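Local structure of ethylbenzene dehydrogenase beta-subunit (Aromatoleum aromaticum, 2IVF) at residues Q18-I23 / S245-L250; T87-G92 / K118-D123; D93-N98 / F113-K118; P231-A236 / K335-R340. The protein is the iron-sulfur subunit of a multi-chain enzyme, holding three iron/sulfur clusters (SF4) and one fe3-s4 cluster, and probably relays electrons between them. All blocks are in the same frame, centred on the assembly; numbering follows the deposited sequence.

Interaction 1: Q18-I23 / S245-L250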
loop_
_atom_site.group_PDB
_atom_site.type_symbol
_atom_site.label_atom_id
_atom_site.label_comp_id
_atom_site.label_asym_id
_atom_site.label_seq_id
_atom_site.Cartn_x
_atom_site.Cartn_y
_atom_site.Cartn_z
ATOM N N GLN B 18 16.875 6.083 -29.925
ATOM C CA GLN B 18 17.031 5.719 -28.542
ATOM C C GLN B 18 15.722 5.939 -27.816
ATOM O O GLN B 18 15.246 7.081 -27.731
ATOM C CB GLN B 18 18.083 6.600 -27.899
ATOM C CG GLN B 18 18.345 6.296 -26.444
ATOM C CD GLN B 18 18.925 4.911 -26.206
ATOM O OE1 GLN B 18 19.977 4.566 -26.750
ATOM N NE2 GLN B 18 18.252 4.110 -25.372
ATOM N N LEU B 19 15.176 4.851 -27.299
ATOM C CA LEU B 19 14.068 4.916 -26.378
ATOM C C LEU B 19 14.544 5.450 -25.055
ATOM O O LEU B 19 15.579 5.054 -24.557
ATOM C CB LEU B 19 13.420 3.538 -26.213
ATOM C CG LEU B 19 12.596 3.025 -27.413
ATOM C CD1 LEU B 19 12.102 1.555 -27.264
ATOM C CD2 LEU B 19 11.415 3.937 -27.641
ATOM N N VAL B 20 13.772 6.369 -24.505
ATOM C CA VAL B 20 14.072 6.974 -23.223
ATOM C C VAL B 20 12.842 7.052 -22.356
ATOM O O VAL B 20 11.692 7.035 -22.841
ATOM C CB VAL B 20 14.683 8.375 -23.352
ATOM C CG1 VAL B 20 15.862 8.396 -24.395
ATOM C CG2 VAL B 20 13.654 9.363 -23.662
ATOM N N THR B 21 13.110 7.075 -21.043
ATOM C CA THR B 21 12.097 7.283 -20.062
ATOM C C THR B 21 12.477 8.528 -19.272
ATOM O O THR B 21 13.651 8.786 -18.983
ATOM C CB THR B 21 11.986 6.084 -19.091
ATOM O OG1 THR B 21 11.440 4.921 -19.772
ATOM C CG2 THR B 21 11.069 6.453 -17.912
ATOM N N VAL B 22 11.487 9.316 -18.955
ATOM C CA VAL B 22 11.642 10.409 -18.012
ATOM C C VAL B 22 10.857 10.022 -16.753
ATOM O O VAL B 22 9.718 9.538 -16.832
ATOM C CB VAL B 22 11.094 11.727 -18.560
ATOM C CG1 VAL B 22 10.919 12.776 -17.444
ATOM C CG2 VAL B 22 12.022 12.230 -19.692
ATOM N N ILE B 23 11.454 10.243 -15.591
ATOM C CA ILE B 23 10.791 9.934 -14.304
ATOM C C ILE B 23 10.758 11.196 -13.483
ATOM O O ILE B 23 11.797 11.786 -13.229
ATOM C CB ILE B 23 11.587 8.866 -13.525
ATOM C CG1 ILE B 23 11.701 7.603 -14.406
ATOM C CG2 ILE B 23 11.009 8.645 -12.092
ATOM C CD1 ILE B 23 12.464 6.402 -13.793
ATOM N N SER B 245 7.329 14.493 -28.557
ATOM C CA SER B 245 7.119 13.655 -27.385
ATOM C C SER B 245 7.388 14.434 -26.118
ATOM O O SER B 245 8.229 15.346 -26.125
ATOM C CB SER B 245 8.052 12.434 -27.428
ATOM O OG SER B 245 9.443 12.764 -27.393
ATOM N N HIS B 246 6.721 14.057 -25.032
ATOM C CA HIS B 246 7.115 14.504 -23.709
ATOM C C HIS B 246 8.580 14.310 -23.412
ATOM O O HIS B 246 9.234 15.209 -22.876
ATOM C CB HIS B 246 6.294 13.824 -22.606
ATOM C CG HIS B 246 4.896 14.324 -22.542
ATOM N ND1 HIS B 246 4.269 14.831 -23.653
ATOM C CD2 HIS B 246 4.001 14.396 -21.527
ATOM C CE1 HIS B 246 3.056 15.240 -23.319
ATOM N NE2 HIS B 246 2.869 14.990 -22.040
ATOM N N VAL B 247 9.122 13.144 -23.744
ATOM C CA VAL B 247 10.508 12.897 -23.361
ATOM C C VAL B 247 11.444 13.881 -24.082
ATOM O O VAL B 247 12.336 14.433 -23.483
ATOM C CB VAL B 247 10.937 11.404 -23.522
ATOM C CG1 VAL B 247 10.149 10.522 -22.557
ATOM C CG2 VAL B 247 10.780 10.913 -24.946
ATOM N N HIS B 248 11.245 14.104 -25.359
ATOM C CA HIS B 248 12.082 15.060 -26.047
ATOM C C HIS B 248 11.959 16.450 -25.449
ATOM O O HIS B 248 12.971 17.132 -25.225
ATOM C CB HIS B 248 11.723 15.159 -27.511
ATOM C CG HIS B 248 12.599 16.115 -28.219
ATOM N ND1 HIS B 248 13.803 15.738 -28.758
ATOM C CD2 HIS B 248 12.475 17.443 -28.434
ATOM C CE1 HIS B 248 14.373 16.796 -29.314
ATOM N NE2 HIS B 248 13.592 17.843 -29.117
ATOM N N LYS B 249 10.724 16.850 -25.129
ATOM C CA LYS B 249 10.452 18.201 -24.597
ATOM C C LYS B 249 11.046 18.450 -23.215
ATOM O O LYS B 249 11.530 19.542 -22.919
ATOM C CB LYS B 249 8.952 18.465 -24.597
ATOM C CG LYS B 249 8.422 18.693 -25.995
ATOM C CD LYS B 249 6.899 18.764 -26.007
ATOM C CE LYS B 249 6.336 18.788 -27.454
ATOM N NZ LYS B 249 4.887 18.620 -27.385
ATOM N N LEU B 250 11.056 17.432 -22.392
ATOM C CA LEU B 250 11.615 17.529 -21.032
ATOM C C LEU B 250 13.117 17.383 -20.960
ATOM O O LEU B 250 13.759 18.103 -20.166
ATOM C CB LEU B 250 10.944 16.502 -20.135
ATOM C CG LEU B 250 9.429 16.684 -19.946
ATOM C CD1 LEU B 250 8.860 15.541 -19.180
ATOM C CD2 LEU B 250 8.988 18.051 -19.296
#
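V247 and L250, one turn apart on helix 246-253, rest on V20 and V22 of strand 19-24. Helix and strand segments run at 67° to each other, with their axes 8.4 Å apart, so one helical ridge meets two alternate strand residues. S245 takes the N-cap position: its OG accepts a bond from H248 N (3.0 Å, N-H...O angle 161°) and is also bonded to D242 O, an apt role for a short hydroxyl side chain that can fold back on the first helical turn. H246 turns instead to L331 of helix 327-333. V247 is the centre of the contact. Its CB lies 3.4 Å from V20 CG2, tighter than ordinary van der Waals contact, while its CG1 meets V22 CG2 at 3.8 Å, the two valines passing antiparallel to each other. H248 faces away from the strand and bonds through ND1 to L240 O. L250 closes the walk, its CD1 3.9 Å from V22 CG1, the leucine lying roughly perpendicular to the valine. V22 serves both helix residues because its methyls diverge: CG1, anti to the backbone N (chi1 165°), goes to L250, and CG2 to V247. Beta-branched valines suit the strand, giving short, stiff side chains for a buried, wholly apolar interface. On the other strand face T21 bonds through OG1 to N227 near an iron/sulfur cluster. This is helix-on-sheet packing, with helix 246-253 laid on one face of the four-stranded mixed sheet, in which strand 19-24 lies between strands 235-239 and 270-273.

Interaction 2: T87-G92 / K118-D123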
loop_
_atom_site.group_PDB
_atom_site.type_symbol
_atom_site.label_atom_id
_atom_site.label_comp_id
_atom_site.label_asym_id
_atom_site.label_seq_id
_atom_site.Cartn_x
_atom_site.Cartn_y
_atom_site.Cartn_z
ATOM N N THR B 87 25.802 -9.439 -4.041
ATOM C CA THR B 87 25.358 -10.696 -3.492
ATOM C C THR B 87 23.842 -10.771 -3.630
ATOM O O THR B 87 23.185 -9.797 -4.026
ATOM C CB THR B 87 25.731 -10.769 -2.019
ATOM O OG1 THR B 87 25.089 -9.662 -1.374
ATOM C CG2 THR B 87 27.282 -10.728 -1.800
ATOM N N LEU B 88 23.277 -11.944 -3.321
ATOM C CA LEU B 88 21.841 -12.137 -3.320
ATOM C C LEU B 88 21.174 -11.151 -2.369
ATOM O O LEU B 88 20.128 -10.546 -2.689
ATOM C CB LEU B 88 21.485 -13.554 -2.878
ATOM C CG LEU B 88 19.994 -13.901 -2.796
ATOM C CD1 LEU B 88 19.286 -13.362 -4.017
ATOM C CD2 LEU B 88 19.790 -15.420 -2.628
ATOM N N ILE B 89 21.787 -10.998 -1.190
ATOM C CA ILE B 89 21.259 -10.048 -0.203
ATOM C C ILE B 89 21.344 -8.636 -0.736
ATOM O O ILE B 89 20.353 -7.910 -0.669
ATOM C CB ILE B 89 21.933 -10.177 1.187
ATOM C CG1 ILE B 89 21.568 -11.526 1.803
ATOM C CG2 ILE B 89 21.471 -9.076 2.179
ATOM C CD1 ILE B 89 22.512 -11.920 2.892
ATOM N N ASP B 90 22.489 -8.252 -1.303
ATOM C CA ASP B 90 22.631 -6.912 -1.907
ATOM C C ASP B 90 21.504 -6.677 -2.917
ATOM O O ASP B 90 20.993 -5.557 -3.062
ATOM C CB ASP B 90 23.956 -6.746 -2.660
ATOM C CG ASP B 90 25.169 -6.687 -1.774
ATOM O OD1 ASP B 90 25.069 -6.243 -0.617
ATOM O OD2 ASP B 90 26.261 -7.065 -2.272
ATOM N N SER B 91 21.118 -7.754 -3.622
ATOM C CA SER B 91 20.161 -7.700 -4.685
ATOM C C SER B 91 18.738 -7.843 -4.185
ATOM O O SER B 91 17.809 -8.071 -4.957
ATOM C CB SER B 91 20.502 -8.773 -5.728
ATOM O OG SER B 91 21.847 -8.588 -6.162
ATOM N N GLY B 92 18.569 -7.748 -2.874
ATOM C CA GLY B 92 17.237 -7.673 -2.284
ATOM C C GLY B 92 16.719 -8.988 -1.728
ATOM O O GLY B 92 15.638 -9.021 -1.145
ATOM N N LYS B 118 16.771 -16.133 1.644
ATOM C CA LYS B 118 17.067 -17.221 0.747
ATOM C C LYS B 118 18.591 -17.460 0.647
ATOM O O LYS B 118 19.026 -18.519 0.251
ATOM C CB LYS B 118 16.477 -16.985 -0.645
ATOM C CG LYS B 118 16.269 -18.300 -1.405
ATOM C CD LYS B 118 15.452 -18.168 -2.700
ATOM C CE LYS B 118 15.107 -19.557 -3.241
ATOM N NZ LYS B 118 14.435 -19.536 -4.588
ATOM N N SER B 119 19.379 -16.474 1.042
ATOM C CA SER B 119 20.826 -16.575 1.005
ATOM C C SER B 119 21.383 -17.266 2.247
ATOM O O SER B 119 22.161 -18.202 2.118
ATOM C CB SER B 119 21.425 -15.170 0.843
ATOM O OG SER B 119 22.836 -15.185 0.701
ATOM N N THR B 120 20.998 -16.807 3.432
ATOM C CA THR B 120 21.526 -17.340 4.682
ATOM C C THR B 120 20.668 -18.419 5.321
ATOM O O THR B 120 21.107 -19.063 6.280
ATOM C CB THR B 120 21.647 -16.277 5.764
ATOM O OG1 THR B 120 20.336 -15.786 6.103
ATOM C CG2 THR B 120 22.556 -15.124 5.323
ATOM N N GLY B 121 19.438 -18.580 4.859
ATOM C CA GLY B 121 18.499 -19.472 5.531
ATOM C C GLY B 121 18.069 -18.990 6.915
ATOM O O GLY B 121 17.394 -19.714 7.623
ATOM N N LYS B 122 18.451 -17.773 7.297
ATOM C CA LYS B 122 18.105 -17.209 8.606
ATOM C C LYS B 122 17.286 -15.944 8.448
ATOM O O LYS B 122 17.043 -15.506 7.322
ATOM C CB LYS B 122 19.381 -16.875 9.358
ATOM C CG LYS B 122 20.389 -18.022 9.354
ATOM C CD LYS B 122 21.616 -17.639 10.159
ATOM C CE LYS B 122 22.836 -18.493 9.834
ATOM N NZ LYS B 122 22.474 -19.612 8.932
ATOM N N ASP B 123 16.921 -15.314 9.555
ATOM C CA ASP B 123 16.216 -14.049 9.463
ATOM C C ASP B 123 17.074 -13.024 8.743
ATOM O O ASP B 123 18.278 -12.910 9.016
ATOM C CB ASP B 123 15.876 -13.434 10.799
ATOM C CG ASP B 123 15.074 -14.343 11.698
ATOM O OD1 ASP B 123 14.425 -15.311 11.234
ATOM O OD2 ASP B 123 15.109 -14.053 12.890
HETATM O O HOH W 1 24.010 -13.057 -0.129
#
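L88 and I89 meet S119 where two irregular loops touch, the first of them folded into an ST motif at T87 and a type I beta turn from I89 to G92. The close part is small and apolar. S119 CB stands 3.8 Å from L88 CD2 and equally 3.8 Å from I89 CG1, so the compact serine fits against two larger branched side chains. L88 gets there by setting CG anti to its own backbone N (chi1 179°), which carries CD2 over the start of the 118-123 segment. The loop beneath is held by polar bonds: T87 OG1 accepts from D90 N, and T87 O receives S91 N and S91 OG, one from above and one from below the carbonyl plane. Toward the exposed side the packing thins. I89 CD1 reaches T120 CG2 at 4.0 Å, and the extended K118 side chain leads off past L88. T120 opens an ST turn, its OG1 accepting from K122 N, with the conformation at G121 (positive phi) easy for a residue without a side chain. Another protein chain borders this region, where an acidic side chain accepts from L88 N. A single water links the loops, 3.2 Å from I89 N, which donates to it, and 2.6 Å from S119 OG.

Interaction 3: D93-N98 / F113-K118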
loop_
_atom_site.group_PDB
_atom_site.type_symbol
_atom_site.label_atom_id
_atom_site.label_comp_id
_atom_site.label_asym_id
_atom_site.label_seq_id
_atom_site.Cartn_x
_atom_site.Cartn_y
_atom_site.Cartn_z
ATOM N N ASP B 93 17.474 -10.070 -1.943
ATOM C CA ASP B 93 17.164 -11.384 -1.392
ATOM C C ASP B 93 15.907 -11.866 -2.099
ATOM O O ASP B 93 15.503 -11.290 -3.092
ATOM C CB ASP B 93 16.942 -11.307 0.125
ATOM C CG ASP B 93 17.347 -12.603 0.871
ATOM O OD1 ASP B 93 16.850 -13.702 0.503
ATOM O OD2 ASP B 93 18.133 -12.493 1.842
ATOM N N ASP B 94 15.306 -12.928 -1.570
ATOM C CA ASP B 94 14.070 -13.495 -2.112
ATOM C C ASP B 94 13.439 -14.167 -0.892
ATOM O O ASP B 94 13.510 -15.399 -0.694
ATOM C CB ASP B 94 14.366 -14.470 -3.243
ATOM C CG ASP B 94 13.123 -15.200 -3.746
ATOM O OD1 ASP B 94 12.018 -14.660 -3.636
ATOM O OD2 ASP B 94 13.288 -16.327 -4.262
ATOM N N PHE B 95 12.869 -13.326 -0.030
ATOM C CA PHE B 95 12.449 -13.780 1.294
ATOM C C PHE B 95 11.477 -14.937 1.181
ATOM O O PHE B 95 10.550 -14.899 0.378
ATOM C CB PHE B 95 11.760 -12.678 2.067
ATOM C CG PHE B 95 12.665 -11.578 2.547
ATOM C CD1 PHE B 95 14.045 -11.655 2.463
ATOM C CD2 PHE B 95 12.100 -10.439 3.111
ATOM C CE1 PHE B 95 14.829 -10.634 2.902
ATOM C CE2 PHE B 95 12.909 -9.416 3.546
ATOM C CZ PHE B 95 14.252 -9.530 3.443
ATOM N N GLN B 96 11.712 -15.962 1.974
ATOM C CA GLN B 96 10.790 -17.086 2.099
ATOM C C GLN B 96 9.967 -16.841 3.351
ATOM O O GLN B 96 10.468 -16.288 4.336
ATOM C CB GLN B 96 11.582 -18.344 2.242
ATOM C CG GLN B 96 12.661 -18.478 1.098
ATOM C CD GLN B 96 11.984 -18.665 -0.229
ATOM O OE1 GLN B 96 11.234 -19.627 -0.413
ATOM N NE2 GLN B 96 12.204 -17.740 -1.161
ATOM N N PHE B 97 8.728 -17.302 3.338
ATOM C CA PHE B 97 7.822 -17.081 4.463
ATOM C C PHE B 97 7.325 -18.394 4.996
ATOM O O PHE B 97 7.508 -19.413 4.365
ATOM C CB PHE B 97 6.697 -16.167 4.037
ATOM C CG PHE B 97 7.159 -14.754 3.806
ATOM C CD1 PHE B 97 7.176 -13.852 4.836
ATOM C CD2 PHE B 97 7.635 -14.350 2.573
ATOM C CE1 PHE B 97 7.648 -12.561 4.641
ATOM C CE2 PHE B 97 8.088 -13.081 2.391
ATOM C CZ PHE B 97 8.099 -12.181 3.440
ATOM N N ASN B 98 6.710 -18.387 6.177
ATOM C CA ASN B 98 6.453 -19.627 6.904
ATOM C C ASN B 98 4.983 -19.862 7.202
ATOM O O ASN B 98 4.602 -20.234 8.311
ATOM C CB ASN B 98 7.277 -19.628 8.198
ATOM C CG ASN B 98 6.920 -18.504 9.116
ATOM O OD1 ASN B 98 6.556 -17.409 8.668
ATOM N ND2 ASN B 98 7.028 -18.750 10.417
ATOM N N PHE B 113 4.520 -15.259 11.788
ATOM C CA PHE B 113 4.771 -15.091 10.375
ATOM C C PHE B 113 5.932 -14.135 10.146
ATOM O O PHE B 113 5.894 -12.996 10.608
ATOM C CB PHE B 113 3.485 -14.529 9.699
ATOM C CG PHE B 113 3.554 -14.525 8.206
ATOM C CD1 PHE B 113 3.356 -15.708 7.495
ATOM C CD2 PHE B 113 3.874 -13.376 7.516
ATOM C CE1 PHE B 113 3.418 -15.703 6.131
ATOM C CE2 PHE B 113 3.963 -13.376 6.132
ATOM C CZ PHE B 113 3.734 -14.555 5.439
ATOM N N HIS B 114 6.974 -14.590 9.445
ATOM C CA HIS B 114 8.123 -13.766 9.304
ATOM C C HIS B 114 8.972 -14.249 8.133
ATOM O O HIS B 114 8.815 -15.385 7.678
ATOM C CB HIS B 114 8.907 -13.833 10.615
ATOM C CG HIS B 114 9.653 -15.104 10.782
ATOM N ND1 HIS B 114 10.820 -15.377 10.095
ATOM C CD2 HIS B 114 9.389 -16.194 11.535
ATOM C CE1 HIS B 114 11.248 -16.580 10.437
ATOM N NE2 HIS B 114 10.396 -17.098 11.307
ATOM N N PRO B 115 9.827 -13.373 7.606
ATOM C CA PRO B 115 10.709 -13.743 6.500
ATOM C C PRO B 115 11.938 -14.495 6.916
ATOM O O PRO B 115 12.362 -14.402 8.085
ATOM C CB PRO B 115 11.111 -12.384 5.918
ATOM C CG PRO B 115 11.100 -11.484 7.112
ATOM C CD PRO B 115 9.968 -11.945 7.955
ATOM N N THR B 116 12.501 -15.228 5.954
ATOM C CA THR B 116 13.749 -15.962 6.110
ATOM C C THR B 116 14.527 -15.640 4.821
ATOM O O THR B 116 13.967 -15.710 3.734
ATOM C CB THR B 116 13.512 -17.472 6.199
ATOM O OG1 THR B 116 12.695 -17.771 7.334
ATOM C CG2 THR B 116 14.830 -18.269 6.310
ATOM N N SER B 117 15.808 -15.295 4.956
ATOM C CA SER B 117 16.661 -15.031 3.793
ATOM C C SER B 117 16.854 -16.284 2.964
ATOM O O SER B 117 17.116 -17.357 3.501
ATOM C CB SER B 117 18.039 -14.481 4.219
ATOM O OG SER B 117 18.973 -14.534 3.131
ATOM N N LYS B 118 16.771 -16.133 1.644
ATOM C CA LYS B 118 17.067 -17.221 0.747
ATOM C C LYS B 118 18.591 -17.460 0.647
ATOM O O LYS B 118 19.026 -18.519 0.251
ATOM C CB LYS B 118 16.477 -16.985 -0.645
ATOM C CG LYS B 118 16.269 -18.300 -1.405
ATOM C CD LYS B 118 15.452 -18.168 -2.700
ATOM C CE LYS B 118 15.107 -19.557 -3.241
ATOM N NZ LYS B 118 14.435 -19.536 -4.588
#
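D93 reaches across to S117 and K118 with both oxygens of its carboxylate. OD2 takes S117 OG on its syn lone pair at 2.6 Å, while OD1 accepts K118 N on its syn lone pair and D94 N on its anti one; aspartate's two oxygens thus let three bonds fix the group's rotation. Backbone bonds follow: Q96 N gives to T116 O and T116 N to Q96 O, a single antiparallel bridge of hydrogen-bonded type. Further along, N98 OD1 accepts H114 N (3.0 Å), the donor tilted from the amide's carbonyl plane, and the asparagine lies over one face of the H114 ring. Among charged groups, D94 OD2 and K118 NZ form a weak salt bridge at 3.4 Å, their side chains running alongside. The apolar contacts gather about P115, a compact apolar surface whose CB lies 3.6 Å from F95 CD2 and 3.7 Å from F97 CE1. The rings of F97 and F113 are nearly parallel, planes at 12°, but well offset, centroids 5.2 Å apart. R866 of the alpha-subunit bonds to F95 O. The two segments pair as the base of an excursion that carries helix 99-104: N98 directly precedes it and donates through ND2 to E101.

Interaction 4: P231-A236 / K335-R340. With SF4 (iron/sulfur cluster), chain T.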
loop_
_atom_site.group_PDB
_atom_site.type_symbol
_atom_site.label_atom_id
_atom_site.label_comp_id
_atom_site.label_asym_id
_atom_site.label_seq_id
_atom_site.Cartn_x
_atom_site.Cartn_y
_atom_site.Cartn_z
ATOM N N PRO B 231 0.771 4.644 -11.285
ATOM C CA PRO B 231 -0.378 5.440 -10.925
ATOM C C PRO B 231 -0.094 6.886 -10.624
ATOM O O PRO B 231 -1.020 7.691 -10.636
ATOM C CB PRO B 231 -0.920 4.770 -9.688
ATOM C CG PRO B 231 -0.124 3.565 -9.456
ATOM C CD PRO B 231 1.087 3.643 -10.259
ATOM N N GLY B 232 1.141 7.205 -10.272
ATOM C CA GLY B 232 1.511 8.567 -9.972
ATOM C C GLY B 232 1.642 9.447 -11.208
ATOM O O GLY B 232 1.764 10.658 -11.074
ATOM N N ARG B 233 1.576 8.846 -12.383
ATOM C CA ARG B 233 1.669 9.548 -13.668
ATOM C C ARG B 233 3.001 10.320 -13.743
ATOM O O ARG B 233 3.079 11.430 -14.256
ATOM C CB ARG B 233 0.436 10.451 -13.889
ATOM C CG ARG B 233 -0.910 9.733 -13.542
ATOM C CD ARG B 233 -2.110 10.637 -13.533
ATOM N NE ARG B 233 -2.756 10.889 -14.830
ATOM C CZ ARG B 233 -2.490 11.927 -15.649
ATOM N NH1 ARG B 233 -1.613 12.882 -15.332
ATOM N NH2 ARG B 233 -3.175 12.052 -16.756
ATOM N N VAL B 234 4.030 9.625 -13.281
ATOM C CA VAL B 234 5.394 10.116 -13.103
ATOM C C VAL B 234 6.234 9.932 -14.347
ATOM O O VAL B 234 7.256 10.590 -14.526
ATOM C CB VAL B 234 5.958 9.243 -11.957
ATOM C CG1 VAL B 234 7.428 9.143 -11.907
ATOM C CG2 VAL B 234 5.243 9.618 -10.677
ATOM N N ARG B 235 5.818 8.987 -15.178
ATOM C CA ARG B 235 6.663 8.404 -16.187
ATOM C C ARG B 235 6.271 8.894 -17.578
ATOM O O ARG B 235 5.109 8.912 -17.919
ATOM C CB ARG B 235 6.473 6.905 -16.180
ATOM C CG ARG B 235 6.756 6.169 -14.896
ATOM C CD ARG B 235 8.170 6.180 -14.599
ATOM N NE ARG B 235 8.470 5.266 -13.518
ATOM C CZ ARG B 235 9.095 4.088 -13.647
ATOM N NH1 ARG B 235 9.480 3.623 -14.815
ATOM N NH2 ARG B 235 9.339 3.372 -12.565
ATOM N N ALA B 236 7.236 9.292 -18.376
ATOM C CA ALA B 236 7.012 9.485 -19.783
ATOM C C ALA B 236 8.001 8.646 -20.568
ATOM O O ALA B 236 9.084 8.296 -20.087
ATOM C CB ALA B 236 7.138 11.004 -20.164
ATOM N N LYS B 335 -2.556 16.258 -18.623
ATOM C CA LYS B 335 -3.952 16.062 -18.296
ATOM C C LYS B 335 -4.552 14.820 -18.962
ATOM O O LYS B 335 -5.415 14.147 -18.362
ATOM C CB LYS B 335 -4.732 17.344 -18.540
ATOM C CG LYS B 335 -4.841 17.759 -19.876
ATOM C CD LYS B 335 -5.574 19.108 -19.966
ATOM C CE LYS B 335 -5.937 19.315 -21.422
ATOM N NZ LYS B 335 -6.745 20.519 -21.811
ATOM N N LYS B 336 -4.028 14.490 -20.142
ATOM C CA LYS B 336 -4.349 13.261 -20.867
ATOM C C LYS B 336 -3.191 12.293 -20.714
ATOM O O LYS B 336 -2.117 12.509 -21.245
ATOM C CB LYS B 336 -4.555 13.558 -22.339
ATOM C CG LYS B 336 -4.928 12.303 -23.187
ATOM C CD LYS B 336 -5.157 12.692 -24.639
ATOM C CE LYS B 336 -5.604 11.533 -25.506
ATOM N NZ LYS B 336 -5.534 11.946 -26.976
ATOM N N TRP B 337 -3.420 11.235 -19.986
ATOM C CA TRP B 337 -2.402 10.317 -19.563
ATOM C C TRP B 337 -1.677 9.737 -20.751
ATOM O O TRP B 337 -0.450 9.663 -20.739
ATOM C CB TRP B 337 -3.069 9.213 -18.715
ATOM C CG TRP B 337 -2.243 8.039 -18.388
ATOM C CD1 TRP B 337 -1.268 7.942 -17.478
ATOM C CD2 TRP B 337 -2.426 6.754 -18.927
ATOM N NE1 TRP B 337 -0.772 6.663 -17.441
ATOM C CE2 TRP B 337 -1.457 5.919 -18.354
ATOM C CE3 TRP B 337 -3.232 6.249 -19.938
ATOM C CZ2 TRP B 337 -1.324 4.593 -18.725
ATOM C CZ3 TRP B 337 -3.113 4.946 -20.276
ATOM C CH2 TRP B 337 -2.189 4.127 -19.664
ATOM N N SER B 338 -2.416 9.329 -21.779
ATOM C CA SER B 338 -1.780 8.574 -22.862
ATOM C C SER B 338 -0.753 9.437 -23.591
ATOM O O SER B 338 0.106 8.911 -24.311
ATOM C CB SER B 338 -2.798 8.026 -23.850
ATOM O OG SER B 338 -3.514 9.103 -24.427
ATOM N N ASP B 339 -0.834 10.759 -23.429
ATOM C CA ASP B 339 0.135 11.650 -24.106
ATOM C C ASP B 339 1.550 11.496 -23.532
ATOM O O ASP B 339 2.482 12.012 -24.116
ATOM C CB ASP B 339 -0.263 13.133 -23.938
ATOM C CG ASP B 339 -1.370 13.572 -24.887
ATOM O OD1 ASP B 339 -1.758 12.859 -25.806
ATOM O OD2 ASP B 339 -1.880 14.663 -24.656
ATOM N N ARG B 340 1.694 10.828 -22.394
ATOM C CA ARG B 340 3.017 10.650 -21.770
ATOM C C ARG B 340 3.877 9.628 -22.496
ATOM O O ARG B 340 5.062 9.544 -22.235
ATOM C CB ARG B 340 2.852 10.219 -20.315
ATOM C CG ARG B 340 2.130 11.293 -19.501
ATOM C CD ARG B 340 2.240 11.165 -18.036
ATOM N NE ARG B 340 3.580 11.357 -17.527
ATOM C CZ ARG B 340 4.063 12.453 -16.933
ATOM N NH1 ARG B 340 3.349 13.558 -16.801
ATOM N NH2 ARG B 340 5.296 12.444 -16.503
HETATM FE FE1 SF4 T . 6.881 6.089 -8.271
HETATM FE FE2 SF4 T . 6.845 3.607 -9.434
HETATM FE FE3 SF4 T . 5.172 5.558 -10.229
HETATM FE FE4 SF4 T . 4.696 4.407 -7.831
HETATM S S1 SF4 T . 4.609 3.379 -9.834
HETATM S S2 SF4 T . 4.650 6.643 -8.330
HETATM S S3 SF4 T . 6.861 4.065 -7.186
HETATM S S4 SF4 T . 7.482 5.568 -10.397
#
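The backbones come closest at A236 and R340, with CA atoms 4.6 Å apart, where the start of strand 235-239 meets the 3-10 segment 337-340. R340 bends at chi3 (66°) and lays its guanidinium beneath R233 O, which stands over the group's centre, 3.0 Å from CZ. In the guanidinium plane, R340 NE donates to R235 O at 2.9 Å (168°), coming from well above the carbonyl plane. A long side chain ending in a flat group with several N-H donors suits this buried place, for R340 NH1 also serves L332 O. C230-P231 ends the ferredoxin-type motif that begins at C211, and C230 joins C28, C31 and C34 of the first such motif in the pocket of the iron/sulfur cluster. P231 CD lies 3.6 Å from S1 of the cluster and V234 CG2 is 3.8 Å from S2, an apolar lining; G232 passes too near S2 for any side chain. R235 turns the edge of its guanidinium to the cluster, NE 3.3 Å from S4, with N227 and N54 holding its terminal nitrogens. R233 NH2 instead lies 3.5 Å from W337 CB and bonds to S334 O, and the guanidinium makes salt bridges to D121 and E270 of the alpha-subunit.

Overall arrangement
From the N terminus, strand 19-24 is the first element to be tied, and interaction 1 joins it to helix 246-253 across more than 200 residues. Within that span interaction 2 closes a loop from 87-92 to 118-123, and within that again interaction 3 pairs 93-98 with 113-118 around helix 99-104; these two touch and share K118. Interaction 4 opens at 231-236, before the helix of interaction 1, and ends at 335-340, so the two cross. The centres of these two interactions are about 12 Å apart, and they meet where strands 19-24 and 235-239 are neighbours. Interactions 1 and 2 lie on opposite sides of the chain's centre, their centres 36 Å apart.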